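Long-range contact in MHC class I-like protein MILL2 (Mus musculus, PDB 6A97), which binds heparan sulfate proteoglycans on the surface of fibroblasts and belongs to the MHC class I family: residues A[140-150]-A[164-175]. Sequence-based numbering, arbitrary orientation.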
loop_
_atom_site.group_PDB
_atom_site.type_symbol
_atom_site.label_atom_id
_atom_site.label_comp_id
_atom_site.label_asym_id
_atom_site.label_seq_id
_atom_site.Cartn_x
_atom_site.Cartn_y
_atom_site.Cartn_z
ATOM N N PHE A 140 -5.345 -30.803 -0.410
ATOM C CA PHE A 140 -5.799 -32.190 -0.450
ATOM C C PHE A 140 -6.382 -32.475 -1.829
ATOM O O PHE A 140 -5.775 -33.179 -2.634
ATOM C CB PHE A 140 -6.830 -32.442 0.661
ATOM C CG PHE A 140 -7.453 -33.817 0.642
ATOM C CD1 PHE A 140 -6.781 -34.906 0.106
ATOM C CD2 PHE A 140 -8.722 -34.016 1.172
ATOM C CE1 PHE A 140 -7.362 -36.163 0.095
ATOM C CE2 PHE A 140 -9.308 -35.275 1.166
ATOM C CZ PHE A 140 -8.627 -36.348 0.625
ATOM N N LEU A 141 -7.552 -31.907 -2.103
ATOM C CA LEU A 141 -8.179 -32.051 -3.412
ATOM C C LEU A 141 -8.553 -30.696 -3.998
ATOM O O LEU A 141 -8.739 -29.718 -3.272
ATOM C CB LEU A 141 -9.423 -32.941 -3.321
ATOM C CG LEU A 141 -9.256 -34.340 -2.719
ATOM C CD1 LEU A 141 -10.587 -35.073 -2.691
ATOM C CD2 LEU A 141 -8.216 -35.156 -3.485
ATOM N N THR A 142 -8.666 -30.644 -5.317
ATOM C CA THR A 142 -9.104 -29.441 -6.009
ATOM C C THR A 142 -9.978 -29.838 -7.187
ATOM O O THR A 142 -9.595 -30.697 -7.984
ATOM C CB THR A 142 -7.914 -28.599 -6.513
ATOM O OG1 THR A 142 -7.196 -28.059 -5.397
ATOM C CG2 THR A 142 -8.399 -27.456 -7.408
ATOM N N PHE A 143 -11.152 -29.229 -7.301
ATOM C CA PHE A 143 -12.040 -29.559 -8.406
ATOM C C PHE A 143 -11.647 -28.777 -9.656
ATOM O O PHE A 143 -11.602 -27.547 -9.647
ATOM C CB PHE A 143 -13.501 -29.286 -8.041
ATOM C CG PHE A 143 -14.476 -29.756 -9.083
ATOM C CD1 PHE A 143 -14.766 -31.105 -9.218
ATOM C CD2 PHE A 143 -15.092 -28.853 -9.934
ATOM C CE1 PHE A 143 -15.653 -31.545 -10.181
ATOM C CE2 PHE A 143 -15.986 -29.286 -10.899
ATOM C CZ PHE A 143 -16.265 -30.633 -11.022
ATOM N N ASP A 144 -11.356 -29.503 -10.730
ATOM C CA ASP A 144 -10.926 -28.879 -11.977
ATOM C C ASP A 144 -12.135 -28.439 -12.796
ATOM O O ASP A 144 -12.853 -29.270 -13.350
ATOM C CB ASP A 144 -10.050 -29.843 -12.781
ATOM C CG ASP A 144 -9.332 -29.160 -13.934
ATOM O OD1 ASP A 144 -8.085 -29.240 -13.982
ATOM O OD2 ASP A 144 -10.006 -28.548 -14.791
ATOM N N GLN A 145 -12.348 -27.129 -12.867
ATOM C CA GLN A 145 -13.506 -26.557 -13.550
ATOM C C GLN A 145 -13.571 -26.956 -15.021
ATOM O O GLN A 145 -14.647 -27.251 -15.547
ATOM C CB GLN A 145 -13.486 -25.031 -13.429
ATOM C CG GLN A 145 -13.468 -24.533 -11.996
ATOM C CD GLN A 145 -14.717 -24.936 -11.233
ATOM O OE1 GLN A 145 -14.643 -25.350 -10.075
ATOM N NE2 GLN A 145 -15.874 -24.812 -11.879
ATOM N N LYS A 146 -12.418 -26.959 -15.684
ATOM C CA LYS A 146 -12.347 -27.327 -17.095
ATOM C C LYS A 146 -12.606 -28.816 -17.299
ATOM O O LYS A 146 -13.377 -29.213 -18.173
ATOM C CB LYS A 146 -10.980 -26.951 -17.679
ATOM C CG LYS A 146 -10.653 -25.469 -17.601
ATOM C CD LYS A 146 -11.555 -24.663 -18.524
ATOM C CE LYS A 146 -11.201 -23.187 -18.497
ATOM N NZ LYS A 146 -11.549 -22.572 -17.184
ATOM N N THR A 147 -11.962 -29.632 -16.473
ATOM C CA THR A 147 -11.976 -31.081 -16.630
ATOM C C THR A 147 -13.231 -31.725 -16.023
ATOM O O THR A 147 -13.690 -32.769 -16.492
ATOM C CB THR A 147 -10.696 -31.691 -16.000
ATOM O OG1 THR A 147 -9.569 -31.379 -16.829
ATOM C CG2 THR A 147 -10.792 -33.197 -15.874
ATOM N N LEU A 148 -13.792 -31.073 -15.003
ATOM C CA LEU A 148 -14.925 -31.594 -14.227
ATOM C C LEU A 148 -14.550 -32.868 -13.477
ATOM O O LEU A 148 -15.352 -33.792 -13.356
ATOM C CB LEU A 148 -16.149 -31.850 -15.115
ATOM C CG LEU A 148 -16.728 -30.650 -15.864
ATOM C CD1 LEU A 148 -18.020 -31.042 -16.563
ATOM C CD2 LEU A 148 -16.957 -29.480 -14.917
ATOM N N THR A 149 -13.324 -32.905 -12.970
ATOM C CA THR A 149 -12.856 -34.024 -12.163
ATOM C C THR A 149 -12.017 -33.483 -11.009
ATOM O O THR A 149 -11.512 -32.361 -11.069
ATOM C CB THR A 149 -12.026 -35.031 -13.003
ATOM O OG1 THR A 149 -12.648 -35.223 -14.280
ATOM C CG2 THR A 149 -11.908 -36.378 -12.298
ATOM N N TRP A 150 -11.870 -34.278 -9.959
ATOM C CA TRP A 150 -11.064 -33.886 -8.814
ATOM C C TRP A 150 -9.570 -34.135 -9.021
ATOM O O TRP A 150 -9.149 -35.208 -9.462
ATOM C CB TRP A 150 -11.548 -34.618 -7.567
ATOM C CG TRP A 150 -12.863 -34.109 -7.076
ATOM C CD1 TRP A 150 -14.099 -34.608 -7.373
ATOM C CD2 TRP A 150 -13.076 -32.992 -6.206
ATOM N NE1 TRP A 150 -15.070 -33.874 -6.732
ATOM C CE2 TRP A 150 -14.470 -32.875 -6.011
ATOM C CE3 TRP A 150 -12.226 -32.081 -5.569
ATOM C CZ2 TRP A 150 -15.033 -31.882 -5.209
ATOM C CZ3 TRP A 150 -12.785 -31.096 -4.768
ATOM C CH2 TRP A 150 -14.176 -31.005 -4.593
ATOM N N TRP A 164 -9.463 -41.339 -4.663
ATOM C CA TRP A 164 -10.091 -40.078 -4.277
ATOM C C TRP A 164 -10.899 -39.476 -5.421
ATOM O O TRP A 164 -11.853 -38.738 -5.188
ATOM C CB TRP A 164 -9.044 -39.068 -3.775
ATOM C CG TRP A 164 -8.457 -39.455 -2.450
ATOM C CD1 TRP A 164 -7.157 -39.776 -2.194
ATOM C CD2 TRP A 164 -9.158 -39.598 -1.205
ATOM N NE1 TRP A 164 -7.001 -40.101 -0.868
ATOM C CE2 TRP A 164 -8.214 -40.004 -0.240
ATOM C CE3 TRP A 164 -10.489 -39.419 -0.815
ATOM C CZ2 TRP A 164 -8.556 -40.226 1.091
ATOM C CZ3 TRP A 164 -10.829 -39.647 0.506
ATOM C CH2 TRP A 164 -9.865 -40.042 1.445
ATOM N N LYS A 165 -10.525 -39.788 -6.658
ATOM C CA LYS A 165 -11.293 -39.313 -7.805
ATOM C C LYS A 165 -12.710 -39.901 -7.815
ATOM O O LYS A 165 -13.620 -39.325 -8.411
ATOM C CB LYS A 165 -10.580 -39.650 -9.119
ATOM C CG LYS A 165 -9.454 -38.693 -9.492
ATOM C CD LYS A 165 -8.859 -39.058 -10.844
ATOM C CE LYS A 165 -7.643 -38.203 -11.186
ATOM N NZ LYS A 165 -7.985 -36.789 -11.516
ATOM N N THR A 166 -12.894 -41.040 -7.152
ATOM C CA THR A 166 -14.195 -41.708 -7.138
ATOM C C THR A 166 -14.990 -41.460 -5.854
ATOM O O THR A 166 -16.213 -41.586 -5.849
ATOM C CB THR A 166 -14.055 -43.235 -7.325
ATOM O OG1 THR A 166 -13.538 -43.829 -6.127
ATOM C CG2 THR A 166 -13.141 -43.557 -8.497
ATOM N N HIS A 167 -14.301 -41.115 -4.770
ATOM C CA HIS A 167 -14.971 -40.920 -3.484
ATOM C C HIS A 167 -15.202 -39.447 -3.162
ATOM O O HIS A 167 -15.875 -39.118 -2.186
ATOM C CB HIS A 167 -14.171 -41.578 -2.358
ATOM C CG HIS A 167 -14.176 -43.073 -2.413
ATOM N ND1 HIS A 167 -13.251 -43.795 -3.135
ATOM C CD2 HIS A 167 -14.997 -43.983 -1.836
ATOM C CE1 HIS A 167 -13.501 -45.085 -3.001
ATOM N NE2 HIS A 167 -14.554 -45.227 -2.217
ATOM N N ALA A 168 -14.639 -38.568 -3.981
ATOM C CA ALA A 168 -14.853 -37.134 -3.831
ATOM C C ALA A 168 -16.253 -36.775 -4.340
ATOM O O ALA A 168 -16.835 -37.543 -5.105
ATOM C CB ALA A 168 -13.772 -36.359 -4.583
ATOM N N PRO A 169 -16.804 -35.618 -3.910
ATOM C CA PRO A 169 -18.149 -35.184 -4.324
ATOM C C PRO A 169 -18.428 -35.364 -5.819
ATOM O O PRO A 169 -17.621 -34.937 -6.645
ATOM C CB PRO A 169 -18.158 -33.700 -3.952
ATOM C CG PRO A 169 -17.277 -33.625 -2.754
ATOM C CD PRO A 169 -16.196 -34.667 -2.959
ATOM N N ARG A 170 -19.553 -35.999 -6.146
ATOM C CA ARG A 170 -19.899 -36.307 -7.533
ATOM C C ARG A 170 -19.859 -35.064 -8.411
ATOM O O ARG A 170 -20.391 -34.014 -8.048
ATOM C CB ARG A 170 -21.280 -36.965 -7.613
ATOM C CG ARG A 170 -21.315 -38.384 -7.060
ATOM C CD ARG A 170 -22.379 -39.241 -7.738
ATOM N NE ARG A 170 -23.740 -38.876 -7.353
ATOM C CZ ARG A 170 -24.587 -38.219 -8.140
ATOM N NH1 ARG A 170 -24.209 -37.853 -9.355
ATOM N NH2 ARG A 170 -25.810 -37.929 -7.712
ATOM N N ALA A 171 -19.218 -35.197 -9.567
ATOM C CA ALA A 171 -18.940 -34.062 -10.442
ATOM C C ALA A 171 -20.200 -33.329 -10.898
ATOM O O ALA A 171 -20.196 -32.104 -11.025
ATOM C CB ALA A 171 -18.139 -34.524 -11.657
ATOM N N ASP A 172 -21.275 -34.067 -11.153
ATOM C CA ASP A 172 -22.497 -33.426 -11.628
ATOM C C ASP A 172 -23.149 -32.616 -10.506
ATOM O O ASP A 172 -23.716 -31.555 -10.755
ATOM C CB ASP A 172 -23.481 -34.456 -12.189
ATOM C CG ASP A 172 -23.945 -35.446 -11.149
ATOM O OD1 ASP A 172 -23.090 -36.018 -10.441
ATOM O OD2 ASP A 172 -25.170 -35.650 -11.033
ATOM N N LEU A 173 -23.058 -33.110 -9.275
ATOM C CA LEU A 173 -23.570 -32.367 -8.129
ATOM C C LEU A 173 -22.734 -31.117 -7.881
ATOM O O LEU A 173 -23.273 -30.039 -7.627
ATOM C CB LEU A 173 -23.590 -33.243 -6.874
ATOM C CG LEU A 173 -24.536 -34.443 -6.899
ATOM C CD1 LEU A 173 -24.546 -35.141 -5.542
ATOM C CD2 LEU A 173 -25.946 -34.018 -7.312
ATOM N N VAL A 174 -21.416 -31.271 -7.959
ATOM C CA VAL A 174 -20.496 -30.156 -7.770
ATOM C C VAL A 174 -20.785 -29.035 -8.758
ATOM O O VAL A 174 -20.897 -27.867 -8.378
ATOM C CB VAL A 174 -19.021 -30.602 -7.931
ATOM C CG1 VAL A 174 -18.093 -29.395 -7.957
ATOM C CG2 VAL A 174 -18.629 -31.568 -6.818
ATOM N N LYS A 175 -20.930 -29.401 -10.030
ATOM C CA LYS A 175 -21.053 -28.400 -11.079
ATOM C C LYS A 175 -22.382 -27.648 -10.985
ATOM O O LYS A 175 -22.423 -26.445 -11.226
ATOM C CB LYS A 175 -20.882 -29.040 -12.467
ATOM C CG LYS A 175 -22.150 -29.136 -13.302
ATOM C CD LYS A 175 -21.843 -29.525 -14.740
ATOM C CE LYS A 175 -21.070 -28.419 -15.449
ATOM N NZ LYS A 175 -20.760 -28.767 -16.863
#
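W150 of edge strand 149-152 makes two hydrogen bonds to the 164-175 segment, one through its indole to P169 and one through its backbone to K165. The indole NE1 donates to the carbonyl O of P169 over 2.8 Å, in the carbonyl plane on a lone pair and close to the indole plane, which fixes the rotation of the ring. At the other end of the residue, K165 NZ reaches the backbone O of W150 at 2.8 Å; the lysine chain is extended until a final bend at chi4 (-71°).

Ring contacts make up most of the apolar part and bring in strand 138-144. A168 CB sits over the five-membered ring of W150, 3.4 Å from its centroid, in a CH-pi contact, while F143 CD1 lies against the opposite indole face, so the ring is sandwiched. P169 CG packs on W150 CZ2, in the six-membered part of the indole. A chi1 of -173°, which sets CG anti to N, turns the F143 ring so that V174 of helix 171-193 lays CG1 over the centre of one face, 3.5 Å from the centroid, and W150 meets its edge. Farther along, F140 points its edge at the face of W164 in a T-shaped pair with planes at 85°.

Among aliphatic contacts, L141 spreads its two methyls, CD1 to A168 CB at 3.9 Å and CD2 to W164 CB.

The kink at A168–R170 between helices 158-167 and 171-193 thus rests on strands 149-152 and 138-144 of the MHC class I platform. W131 of strand 127-135 meets W150 edge-to-face, and M96 of helix 75-96 touches P169.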